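Local coordinates for protein putative enoyl-CoA hydratase/isomerase (Mycobacterium abscessus, PDB 3RSI) that is a putative enoyl-CoA hydratase/isomerase of the crotonase family, probably with hydro-lyase activity in lipid metabolism, at residues B[117-122]-B[146-151]; B[13-18]-B[52-57]; B[128-133]-B[188-193]; B[29-34]-B[63-68]; B[207-212]-B[244-249]. All blocks are in the same frame, centred on the assembly; numbering follows the deposited sequence.

Contact 1 (B[117-122]-B[146-151]); sequences GCEMLQ and PGAGSM
Helix 116-121 faces the loop that leads into helix 150-157, and the two backbones come nearest at Glu119 and Ser150, with CA atoms 5.6 Å apart. Both belong to the crotonase fold. The sequence GCE places Glu119 where enoyl-CoA hydratases of this family carry an acidic residue near the substrate, so a similar role here is possible but inferred. Gly149 is the N-cap of helix 150-157, and the Glu119 carboxylate sits against this helix start. Each oxygen has its own backbone donor. OE2 takes Ala148 N at 2.9 Å, on the syn side but 30° out of the carboxylate plane. OE1 takes Ser150 N at 3.0 Å, met nearly along its C-O bond. Ser150 OG also points to Glu119 OE1; the 2.5 Å between them is very short, so its exact length is doubtful. The side chain reaches this place because its chain bends at chi2 (-126°). Ala148 CB lies 3.2 Å from Glu119 OE2, and Pro146 CB also packs beside that oxygen. Gln122 acts in the second shell. Its NE2 gives one N-H to Ser150 OG at 2.9 Å and the other to Cys118 O, four residues earlier in the chain. Both acceptors lie close to the amide plane, which fixes the rotation of the amide and steadies the serine hydroxyl that meets Glu119. Leu137 packs on both Glu119 and Ser150. One water ties the two backbones together, donating to Glu119 O at 2.7 Å and to Ala148 O at 2.8 Å.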
# COMPACT_ATOMS: atom_id res chain seq x y z
N GLY B 117 -3.12 -5.23 21.05
CA GLY B 117 -3.24 -6.42 20.22
C GLY B 117 -3.11 -6.12 18.73
O GLY B 117 -2.48 -6.87 17.96
N CYS B 118 -3.72 -5.00 18.33
CA CYS B 118 -3.74 -4.58 16.94
C CYS B 118 -2.43 -3.91 16.60
O CYS B 118 -1.98 -3.95 15.45
CB CYS B 118 -4.94 -3.66 16.69
SG CYS B 118 -5.25 -3.25 14.95
N GLU B 119 -1.78 -3.29 17.60
CA GLU B 119 -0.42 -2.79 17.40
C GLU B 119 0.55 -3.94 17.08
O GLU B 119 1.31 -3.87 16.08
CB GLU B 119 0.07 -1.99 18.60
CG GLU B 119 -0.75 -0.74 18.88
CD GLU B 119 0.10 0.50 18.94
OE1 GLU B 119 0.80 0.79 17.93
OE2 GLU B 119 0.09 1.16 19.98
N MET B 120 0.51 -5.00 17.89
CA MET B 120 1.38 -6.15 17.66
C MET B 120 1.06 -6.94 16.36
O MET B 120 1.94 -7.56 15.76
CB MET B 120 1.36 -7.10 18.86
CG MET B 120 2.20 -6.61 20.02
SD MET B 120 2.14 -7.71 21.46
CE MET B 120 3.14 -9.07 20.87
N LEU B 121 -0.19 -6.89 15.93
CA LEU B 121 -0.61 -7.55 14.70
C LEU B 121 0.21 -7.10 13.49
O LEU B 121 0.44 -7.89 12.57
CB LEU B 121 -2.08 -7.29 14.46
CG LEU B 121 -2.75 -8.02 13.30
CD1 LEU B 121 -2.97 -9.49 13.57
CD2 LEU B 121 -4.08 -7.33 12.99
N GLN B 122 0.65 -5.84 13.50
CA GLN B 122 1.42 -5.28 12.40
C GLN B 122 2.82 -5.90 12.27
O GLN B 122 3.42 -5.79 11.21
CB GLN B 122 1.48 -3.76 12.50
CG GLN B 122 0.11 -3.11 12.23
CD GLN B 122 -0.01 -1.74 12.85
OE1 GLN B 122 0.51 -0.76 12.31
NE2 GLN B 122 -0.69 -1.65 14.00
N PRO B 146 -1.79 5.31 19.67
CA PRO B 146 -1.18 4.00 19.45
C PRO B 146 0.30 4.13 19.04
O PRO B 146 0.65 4.06 17.84
CB PRO B 146 -2.04 3.41 18.35
CG PRO B 146 -2.46 4.57 17.55
CD PRO B 146 -2.56 5.75 18.50
N GLY B 147 1.13 4.33 20.06
CA GLY B 147 2.56 4.58 19.89
C GLY B 147 3.44 3.35 20.01
O GLY B 147 4.64 3.46 20.24
N ALA B 148 2.84 2.18 19.86
CA ALA B 148 3.61 0.93 19.78
C ALA B 148 3.80 0.52 18.31
O ALA B 148 3.63 -0.65 17.94
CB ALA B 148 2.94 -0.17 20.60
N GLY B 149 4.16 1.49 17.48
CA GLY B 149 4.49 1.24 16.08
C GLY B 149 3.42 1.54 15.04
O GLY B 149 3.74 1.60 13.85
N SER B 150 2.17 1.72 15.48
CA SER B 150 1.03 1.84 14.54
C SER B 150 1.09 3.08 13.67
O SER B 150 0.71 3.05 12.49
CB SER B 150 -0.32 1.80 15.26
OG SER B 150 -0.54 0.53 15.88
N MET B 151 1.59 4.17 14.24
CA MET B 151 1.63 5.44 13.51
C MET B 151 2.71 5.41 12.43
O MET B 151 2.51 5.95 11.36
CB MET B 151 1.79 6.61 14.47
CG MET B 151 0.56 6.74 15.39
SD MET B 151 0.60 8.08 16.59
CE MET B 151 1.73 7.41 17.79
O HOH W 1 2.98 -1.80 15.47

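Contact 2 (B[13-18]-B[52-57]); sequences VERDGP and DGIRAA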
# COMPACT_ATOMS: atom_id res chain seq x y z
N VAL B 13 8.62 -10.18 -30.86
CA VAL B 13 8.53 -8.74 -30.82
C VAL B 13 7.74 -8.29 -32.05
O VAL B 13 8.15 -8.53 -33.19
CB VAL B 13 9.91 -8.07 -30.78
CG1 VAL B 13 9.79 -6.52 -30.84
CG2 VAL B 13 10.68 -8.52 -29.54
N GLU B 14 6.58 -7.68 -31.80
CA GLU B 14 5.67 -7.24 -32.84
C GLU B 14 5.37 -5.75 -32.67
O GLU B 14 4.99 -5.30 -31.59
CB GLU B 14 4.38 -8.07 -32.76
CG GLU B 14 3.14 -7.42 -33.41
CD GLU B 14 1.85 -8.17 -33.15
OE1 GLU B 14 1.89 -9.26 -32.53
OE2 GLU B 14 0.78 -7.64 -33.57
N ARG B 15 5.54 -4.98 -33.75
CA ARG B 15 5.24 -3.54 -33.74
C ARG B 15 3.90 -3.29 -34.42
O ARG B 15 3.71 -3.69 -35.56
CB ARG B 15 6.36 -2.81 -34.48
CG ARG B 15 6.23 -1.32 -34.54
CD ARG B 15 6.62 -0.62 -33.26
NE ARG B 15 6.65 0.83 -33.46
CZ ARG B 15 7.74 1.55 -33.72
NH1 ARG B 15 8.93 0.98 -33.81
NH2 ARG B 15 7.64 2.86 -33.87
N ASP B 16 2.96 -2.67 -33.70
CA ASP B 16 1.66 -2.23 -34.23
C ASP B 16 1.53 -0.70 -34.05
O ASP B 16 0.95 -0.22 -33.07
CB ASP B 16 0.51 -2.94 -33.51
CG ASP B 16 -0.89 -2.54 -34.03
OD1 ASP B 16 -1.00 -2.22 -35.22
OD2 ASP B 16 -1.87 -2.55 -33.24
N GLY B 17 2.08 0.06 -34.99
CA GLY B 17 2.10 1.50 -34.87
C GLY B 17 2.89 1.93 -33.64
O GLY B 17 4.01 1.47 -33.46
N PRO B 18 2.31 2.77 -32.77
CA PRO B 18 3.05 3.21 -31.58
C PRO B 18 3.15 2.17 -30.43
O PRO B 18 3.76 2.46 -29.41
CB PRO B 18 2.25 4.42 -31.11
CG PRO B 18 0.84 4.13 -31.56
CD PRO B 18 0.98 3.39 -32.86
N ASP B 52 11.43 6.95 -30.08
CA ASP B 52 10.42 7.92 -29.65
C ASP B 52 8.99 7.59 -30.15
O ASP B 52 8.01 7.95 -29.49
CB ASP B 52 10.80 9.33 -30.13
CG ASP B 52 11.89 9.97 -29.28
OD1 ASP B 52 12.26 9.44 -28.21
OD2 ASP B 52 12.36 11.05 -29.71
N GLY B 53 8.89 6.94 -31.31
CA GLY B 53 7.61 6.51 -31.88
C GLY B 53 6.93 5.35 -31.14
O GLY B 53 5.74 5.07 -31.35
N ILE B 54 7.67 4.67 -30.28
CA ILE B 54 7.05 3.67 -29.41
C ILE B 54 6.51 4.38 -28.18
O ILE B 54 7.29 4.95 -27.41
CB ILE B 54 8.03 2.55 -29.01
CG1 ILE B 54 8.55 1.83 -30.25
CG2 ILE B 54 7.34 1.56 -28.07
CD1 ILE B 54 9.48 0.66 -29.96
N ARG B 55 5.19 4.37 -28.01
CA ARG B 55 4.54 5.05 -26.87
C ARG B 55 4.05 4.12 -25.74
O ARG B 55 3.74 4.58 -24.63
CB ARG B 55 3.39 5.92 -27.38
CG ARG B 55 3.85 7.12 -28.25
CD ARG B 55 2.66 8.03 -28.56
NE ARG B 55 2.98 9.11 -29.50
CZ ARG B 55 2.16 10.12 -29.81
NH1 ARG B 55 0.94 10.22 -29.25
NH2 ARG B 55 2.55 11.05 -30.67
N ALA B 56 3.96 2.82 -26.01
CA ALA B 56 3.53 1.85 -25.02
C ALA B 56 3.99 0.46 -25.44
O ALA B 56 4.11 0.16 -26.64
CB ALA B 56 2.00 1.88 -24.87
N ALA B 57 4.24 -0.39 -24.44
CA ALA B 57 4.63 -1.77 -24.65
C ALA B 57 3.70 -2.70 -23.86
O ALA B 57 3.27 -2.38 -22.74
CB ALA B 57 6.04 -1.97 -24.21
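Arg15 lays its guanidinium over the side chain of Ile54, whose CG1 stands above the centre of the flat group, 3.6 Å from Arg15 CZ. Ile54 CD1 reaches on to Arg15 NH1. The arginine gets there by a bend at chi2 (78°), after leaving its strand with CG opposite the backbone N. Its rotation is fixed at the edge. NE donates in the guanidinium plane to Gly17 O at 2.7 Å, within its own turn, and NH1 forms a salt bridge with Asp51. Thus one face rests on an aliphatic chain while NE and NH1 are bonded at the rim. Pro18 makes the backbone link. Its carbonyl O accepts from Arg55 N at 2.8 Å, in the carbonyl plane, and more weakly from Ala56 N at 3.4 Å. A CA-H...O contact runs the other way, from Pro18 CA to Gly53 O at 3.3 Å. The Arg55 guanidinium turns to the third subunit and bonds Val205 O there, while Pro18 packs on the same Val205. Within the chain, Ile54 is covered by Val20 and Ile48. The turn at Gly17 and Pro18 joins antiparallel strands 11-16 and 19-24. This hairpin shares strand 19-24 with a beta-alpha-beta crossover through helix 35-50 to strand 56-61, and the contact lies where the hairpin turn meets the end of that crossover.

Contact 3 (B[128-133]-B[188-193]); sequences VSDEHA and VPAGTA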
# COMPACT_ATOMS: atom_id res chain seq x y z
N VAL B 128 -4.94 -14.45 9.70
CA VAL B 128 -6.22 -15.10 9.48
C VAL B 128 -7.24 -14.52 10.46
O VAL B 128 -7.03 -14.54 11.69
CB VAL B 128 -6.15 -16.62 9.73
CG1 VAL B 128 -7.52 -17.27 9.44
CG2 VAL B 128 -5.04 -17.25 8.88
N SER B 129 -8.35 -14.01 9.93
CA SER B 129 -9.39 -13.43 10.79
C SER B 129 -10.64 -14.29 10.88
O SER B 129 -11.26 -14.64 9.86
CB SER B 129 -9.80 -12.04 10.28
OG SER B 129 -10.77 -11.47 11.12
N ASP B 130 -11.02 -14.59 12.11
CA ASP B 130 -12.36 -15.07 12.38
C ASP B 130 -13.37 -14.08 11.79
O ASP B 130 -13.19 -12.86 11.87
CB ASP B 130 -12.58 -15.18 13.90
CG ASP B 130 -13.85 -15.91 14.26
OD1 ASP B 130 -14.93 -15.32 14.13
OD2 ASP B 130 -13.74 -17.06 14.71
N GLU B 131 -14.40 -14.63 11.17
CA GLU B 131 -15.61 -13.93 10.74
C GLU B 131 -16.07 -12.79 11.67
O GLU B 131 -16.53 -11.74 11.22
CB GLU B 131 -16.74 -14.97 10.75
CG GLU B 131 -17.71 -14.86 9.69
CD GLU B 131 -18.83 -15.87 9.88
OE1 GLU B 131 -18.64 -16.98 10.45
OE2 GLU B 131 -19.93 -15.52 9.43
N HIS B 132 -16.01 -13.04 12.97
CA HIS B 132 -16.54 -12.09 13.95
C HIS B 132 -15.48 -11.23 14.65
O HIS B 132 -15.82 -10.42 15.49
CB HIS B 132 -17.40 -12.83 14.99
CG HIS B 132 -18.52 -13.62 14.40
ND1 HIS B 132 -19.43 -13.07 13.52
CD2 HIS B 132 -18.90 -14.91 14.59
CE1 HIS B 132 -20.30 -14.00 13.17
NE2 HIS B 132 -20.01 -15.12 13.80
N ALA B 133 -14.21 -11.38 14.29
CA ALA B 133 -13.15 -10.50 14.79
C ALA B 133 -13.37 -9.04 14.39
O ALA B 133 -14.02 -8.74 13.38
CB ALA B 133 -11.81 -10.97 14.32
N VAL B 188 -12.36 -16.27 7.78
CA VAL B 188 -12.80 -17.67 7.81
C VAL B 188 -14.01 -17.83 8.75
O VAL B 188 -14.26 -16.96 9.56
CB VAL B 188 -11.65 -18.57 8.27
CG1 VAL B 188 -10.44 -18.45 7.30
CG2 VAL B 188 -11.25 -18.27 9.72
N PRO B 189 -14.77 -18.95 8.63
CA PRO B 189 -15.93 -19.15 9.48
C PRO B 189 -15.60 -19.16 10.97
O PRO B 189 -14.51 -19.60 11.38
CB PRO B 189 -16.50 -20.52 9.04
CG PRO B 189 -16.04 -20.69 7.63
CD PRO B 189 -14.71 -19.95 7.53
N ALA B 190 -16.54 -18.64 11.76
CA ALA B 190 -16.43 -18.59 13.22
C ALA B 190 -15.77 -19.80 13.82
O ALA B 190 -16.17 -20.93 13.55
CB ALA B 190 -17.84 -18.41 13.85
N GLY B 191 -14.74 -19.57 14.63
CA GLY B 191 -14.11 -20.66 15.37
C GLY B 191 -13.03 -21.43 14.63
O GLY B 191 -12.45 -22.34 15.21
N THR B 192 -12.75 -21.07 13.37
CA THR B 192 -11.79 -21.85 12.55
C THR B 192 -10.43 -21.16 12.27
O THR B 192 -9.58 -21.74 11.58
CB THR B 192 -12.43 -22.28 11.19
OG1 THR B 192 -12.58 -21.15 10.31
CG2 THR B 192 -13.80 -22.96 11.43
N ALA B 193 -10.22 -19.95 12.81
CA ALA B 193 -8.97 -19.20 12.55
C ALA B 193 -7.71 -19.99 12.88
O ALA B 193 -6.76 -19.98 12.09
CB ALA B 193 -8.96 -17.88 13.31
O HOH W 2 -11.55 -18.49 15.14
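Asp130 and Glu131 grip the turn at 189-192 with their carboxylates. Asp130 OD2 accepts from Gly191 N at 2.7 Å in an almost straight bond, on the syn side but 24° out of the carboxylate plane. Glu131 OE1 takes Ala190 N at 3.0 Å with its anti lone pair. Two successive amides are therefore held by two successive acids. Ala190 CB lies beside Glu131 OE1 and 3.7 Å from His132 CD2. Beneath this polar cluster the backbones pair. Val188 N donates to Ser129 O at 2.9 Å, and Glu131 N donates to Val188 O at 2.8 Å. Val188 is thus bonded on both sides of Asp130, the pattern of a parallel bridge. This bridge lies at the end of strands 126-130 and 186-188, which belong to a parallel sheet with strand 105-109. Next to the bridge the side chains of Val128 and Val188 cross at about a right angle, their CG1 atoms 3.8 Å apart, and Ala193 CB closes on Val128 CG1. Lys196 of helix 193-205 covers both valines. Further out, each turn has its own brace. The other oxygen of Asp130, OD1, accepts from His132 N and makes an Asx turn inside the type I turn 130-133, so this one carboxylate holds both loops. The type II turn 189-192 is stitched by Thr192, whose N and OG1 both bond Pro189 O. A water donates to Asp130 OD2 at 2.7 Å and accepts from Ala193 N, where helix 193-205 begins.

Contact 4 (B[29-34]-B[63-68]); sequences RRNALS and GSAYCV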
# COMPACT_ATOMS: atom_id res chain seq x y z
N ARG B 29 7.74 -25.17 -22.01
CA ARG B 29 8.01 -24.82 -20.63
C ARG B 29 7.06 -23.75 -20.11
O ARG B 29 7.38 -23.03 -19.16
CB ARG B 29 9.45 -24.29 -20.50
CG ARG B 29 10.56 -25.32 -20.81
CD ARG B 29 10.74 -26.34 -19.73
NE ARG B 29 10.59 -25.79 -18.38
CZ ARG B 29 11.51 -25.10 -17.72
NH1 ARG B 29 12.70 -24.83 -18.26
NH2 ARG B 29 11.24 -24.65 -16.49
N ARG B 30 5.88 -23.65 -20.73
CA ARG B 30 4.91 -22.58 -20.44
C ARG B 30 5.58 -21.22 -20.22
O ARG B 30 5.31 -20.50 -19.25
CB ARG B 30 4.00 -22.99 -19.29
CG ARG B 30 2.99 -24.11 -19.71
CD ARG B 30 2.08 -24.53 -18.55
NE ARG B 30 2.89 -24.98 -17.42
CZ ARG B 30 2.50 -25.01 -16.15
NH1 ARG B 30 1.28 -24.64 -15.79
NH2 ARG B 30 3.36 -25.42 -15.22
N ASN B 31 6.47 -20.90 -21.15
CA ASN B 31 7.08 -19.58 -21.30
C ASN B 31 8.02 -19.19 -20.16
O ASN B 31 8.25 -18.01 -19.93
CB ASN B 31 5.99 -18.52 -21.55
CG ASN B 31 5.06 -18.90 -22.71
OD1 ASN B 31 5.50 -19.50 -23.70
ND2 ASN B 31 3.79 -18.53 -22.60
N ALA B 32 8.57 -20.19 -19.49
CA ALA B 32 9.59 -19.98 -18.45
C ALA B 32 10.75 -19.17 -19.00
O ALA B 32 11.20 -19.40 -20.13
CB ALA B 32 10.11 -21.33 -17.90
N LEU B 33 11.21 -18.23 -18.20
CA LEU B 33 12.39 -17.44 -18.54
C LEU B 33 13.59 -18.34 -18.83
O LEU B 33 13.78 -19.33 -18.18
CB LEU B 33 12.76 -16.53 -17.39
CG LEU B 33 11.72 -15.47 -16.98
CD1 LEU B 33 12.34 -14.57 -15.88
CD2 LEU B 33 11.24 -14.66 -18.19
N SER B 34 14.37 -17.98 -19.83
CA SER B 34 15.66 -18.63 -20.10
C SER B 34 16.69 -17.53 -20.26
O SER B 34 16.34 -16.36 -20.45
CB SER B 34 15.58 -19.45 -21.37
OG SER B 34 15.28 -18.61 -22.48
N GLY B 63 0.11 -18.80 -25.95
CA GLY B 63 -0.83 -19.86 -25.56
C GLY B 63 -1.58 -19.52 -24.29
O GLY B 63 -1.98 -18.39 -24.08
N SER B 64 -1.73 -20.50 -23.41
CA SER B 64 -2.63 -20.36 -22.26
C SER B 64 -1.90 -20.15 -20.94
O SER B 64 -2.51 -20.26 -19.87
CB SER B 64 -3.53 -21.59 -22.19
OG SER B 64 -2.75 -22.78 -22.18
N ALA B 65 -0.60 -19.86 -21.02
CA ALA B 65 0.24 -19.53 -19.86
C ALA B 65 0.96 -18.21 -20.11
O ALA B 65 1.33 -17.91 -21.24
CB ALA B 65 1.25 -20.61 -19.61
N TYR B 66 1.18 -17.44 -19.05
CA TYR B 66 1.92 -16.19 -19.17
C TYR B 66 3.41 -16.50 -19.05
O TYR B 66 4.15 -16.35 -20.01
CB TYR B 66 1.42 -15.19 -18.13
CG TYR B 66 2.13 -13.86 -18.04
CD1 TYR B 66 1.88 -12.85 -18.94
CD2 TYR B 66 2.99 -13.60 -16.98
CE1 TYR B 66 2.51 -11.61 -18.84
CE2 TYR B 66 3.60 -12.37 -16.84
CZ TYR B 66 3.38 -11.38 -17.77
OH TYR B 66 4.03 -10.18 -17.62
N CYS B 67 3.83 -16.92 -17.86
CA CYS B 67 5.21 -17.30 -17.61
C CYS B 67 5.25 -18.03 -16.28
O CYS B 67 4.91 -17.45 -15.24
CB CYS B 67 6.12 -16.06 -17.61
SG CYS B 67 7.83 -16.35 -17.10
N VAL B 68 5.60 -19.32 -16.32
CA VAL B 68 5.71 -20.18 -15.13
C VAL B 68 7.22 -20.38 -15.06
O VAL B 68 7.85 -21.26 -15.74
CB VAL B 68 5.04 -21.52 -15.30
CG1 VAL B 68 3.62 -21.34 -15.90
CG2 VAL B 68 5.91 -22.37 -16.17
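A type I' turn from Arg29 to Ala32 lies against the short strand 67-68, with Asn31 and Cys67 nearest at 4.7 Å between CA atoms. Val68 N donates to Arg30 O at 3.2 Å, tilted from the carbonyl plane. In crotonase-fold enzymes the region of strand 67-68 usually helps form the oxyanion hole, so this turn probably backs that region. Arg30 is the main side chain. Its CB touches Ala65 CB at 3.7 Å, and a bend at chi3 (-57°) folds the guanidinium back over the valine. Val68 CG1 then stands over the centre of one guanidinium face, 3.8 Å from Arg30 CZ, and the two side chains cross at about a right angle. Asn31 works by its amide. ND2 bonds Ala62 O, just before the segment, and makes weaker bonds to Ala65 O at 2.9 Å and Tyr66 O at 3.4 Å, while OD1 accepts from Arg26 N. The amide is therefore held at both ends. Leu33 CD2 packs on Cys67 SG at 4.0 Å. Met24 of strand 19-24 packs on Asn31, Tyr66 and Cys67. Ser34 caps helix 35-50 just after the turn. Cys67 and Val68 also pair in parallel with a strand of the third subunit, which carries the sheet across the interface.

Contact 5 (B[207-212]-B[244-249]); sequences NGPLAV and SADARE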
# COMPACT_ATOMS: atom_id res chain seq x y z
N ASN B 207 8.90 -25.61 3.78
CA ASN B 207 9.77 -24.75 2.96
C ASN B 207 11.18 -24.68 3.54
O ASN B 207 11.40 -25.00 4.72
CB ASN B 207 9.16 -23.36 2.82
CG ASN B 207 7.78 -23.40 2.17
OD1 ASN B 207 7.41 -24.40 1.52
ND2 ASN B 207 7.01 -22.33 2.35
N GLY B 208 12.15 -24.30 2.72
CA GLY B 208 13.55 -24.22 3.16
C GLY B 208 13.66 -23.21 4.29
O GLY B 208 13.26 -22.07 4.11
N PRO B 209 14.20 -23.62 5.46
CA PRO B 209 14.22 -22.69 6.60
C PRO B 209 15.16 -21.49 6.44
O PRO B 209 14.83 -20.41 6.93
CB PRO B 209 14.67 -23.57 7.78
CG PRO B 209 14.51 -24.92 7.37
CD PRO B 209 14.58 -24.98 5.87
N LEU B 210 16.29 -21.66 5.76
CA LEU B 210 17.17 -20.51 5.50
C LEU B 210 16.51 -19.57 4.49
O LEU B 210 16.58 -18.34 4.64
CB LEU B 210 18.55 -20.97 5.02
CG LEU B 210 19.55 -19.86 4.67
CD1 LEU B 210 19.96 -19.05 5.90
CD2 LEU B 210 20.77 -20.46 3.95
N ALA B 211 15.87 -20.16 3.48
CA ALA B 211 15.12 -19.43 2.47
C ALA B 211 14.02 -18.60 3.11
O ALA B 211 13.91 -17.42 2.83
CB ALA B 211 14.53 -20.36 1.47
N VAL B 212 13.21 -19.22 3.97
CA VAL B 212 12.13 -18.51 4.68
C VAL B 212 12.65 -17.38 5.60
O VAL B 212 12.14 -16.26 5.56
CB VAL B 212 11.22 -19.52 5.45
CG1 VAL B 212 10.22 -18.79 6.36
CG2 VAL B 212 10.48 -20.43 4.43
N SER B 244 23.46 -22.18 -0.73
CA SER B 244 23.14 -23.06 0.40
C SER B 244 23.04 -24.53 -0.03
O SER B 244 22.80 -24.85 -1.21
CB SER B 244 21.83 -22.61 1.07
OG SER B 244 20.68 -22.83 0.24
N ALA B 245 23.23 -25.41 0.94
CA ALA B 245 22.94 -26.82 0.77
C ALA B 245 21.45 -27.03 0.44
O ALA B 245 21.12 -27.82 -0.44
CB ALA B 245 23.32 -27.61 2.05
N ASP B 246 20.57 -26.30 1.13
CA ASP B 246 19.13 -26.44 0.91
C ASP B 246 18.72 -26.15 -0.53
O ASP B 246 17.91 -26.88 -1.08
CB ASP B 246 18.32 -25.55 1.84
CG ASP B 246 18.17 -26.13 3.23
OD1 ASP B 246 18.68 -27.24 3.50
OD2 ASP B 246 17.54 -25.47 4.07
N ALA B 247 19.31 -25.11 -1.14
CA ALA B 247 18.99 -24.76 -2.52
C ALA B 247 19.30 -25.91 -3.49
O ALA B 247 18.52 -26.16 -4.41
CB ALA B 247 19.75 -23.50 -2.95
N ARG B 248 20.43 -26.57 -3.30
CA ARG B 248 20.84 -27.70 -4.15
C ARG B 248 19.94 -28.89 -3.89
O ARG B 248 19.57 -29.63 -4.82
CB ARG B 248 22.31 -28.08 -3.88
N GLU B 249 19.57 -29.09 -2.63
CA GLU B 249 18.64 -30.16 -2.25
C GLU B 249 17.29 -29.96 -2.94
O GLU B 249 16.71 -30.92 -3.45
CB GLU B 249 18.49 -30.26 -0.72
CG GLU B 249 17.30 -31.10 -0.19
CD GLU B 249 17.36 -32.58 -0.54
OE1 GLU B 249 18.36 -33.03 -1.15
OE2 GLU B 249 16.40 -33.31 -0.22
O HOH W 3 16.54 -23.23 3.17
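Apolar and van der Waals touches join the starts of helices 209-222 and 245-253. Leu210 CD2 meets Ser244 CB at 3.7 Å; the leucine CG lies trans to its backbone N (chi1 178°), which carries CD2 across to the serine. Pro209 crosses Asp246 at about a right angle and brings CD to 3.5 Å from Asp246 OD2. Phe262 packs on both Pro209 and Asp246. The polar link goes through water. One molecule donates to Asp246 OD2 at 2.6 Å and accepts from Ala211 N at 3.2 Å, in the first turn of helix 209-222. One helix start has a side-chain cap: Ser244, the N-cap of helix 245-253, accepts with its OG from Ala247 N at 3.0 Å while also bonding Val241 O. Gly208 holds the N-cap position of the other helix. The Asp246 carboxylate has further partners in the chain's end, with OD1 bonded to Thr263 N and OD2 to Gly264 N. Its negative charge near the amino end of helix 209-222 is probably favourable. The terminal carboxylate of Arg265, close to OD1, may oppose this and raise the aspartate's proton affinity.

Contacts 2 and 4 lie toward opposite ends of the N-terminal beta-alpha-beta unit, with centres 23 Å apart. Their segments alternate in the chain, and helix 35-50 lies between the halves of both. Contacts 1 and 3 also alternate. Their nearest atoms are about 7 Å apart, and helix 116-121 of the first leads on to strand 126-130 of the second. Contact 5 stands about 14 Å from contact 4 and about 15 Å from contacts 1 and 3, by nearest atoms. Contacts 1 and 4 are 41 Å apart by centres within the chain. Yet Cys67 of contact 4 packs on Gly117 of the third subunit, so regions that probably frame the active site in this family meet across the interface.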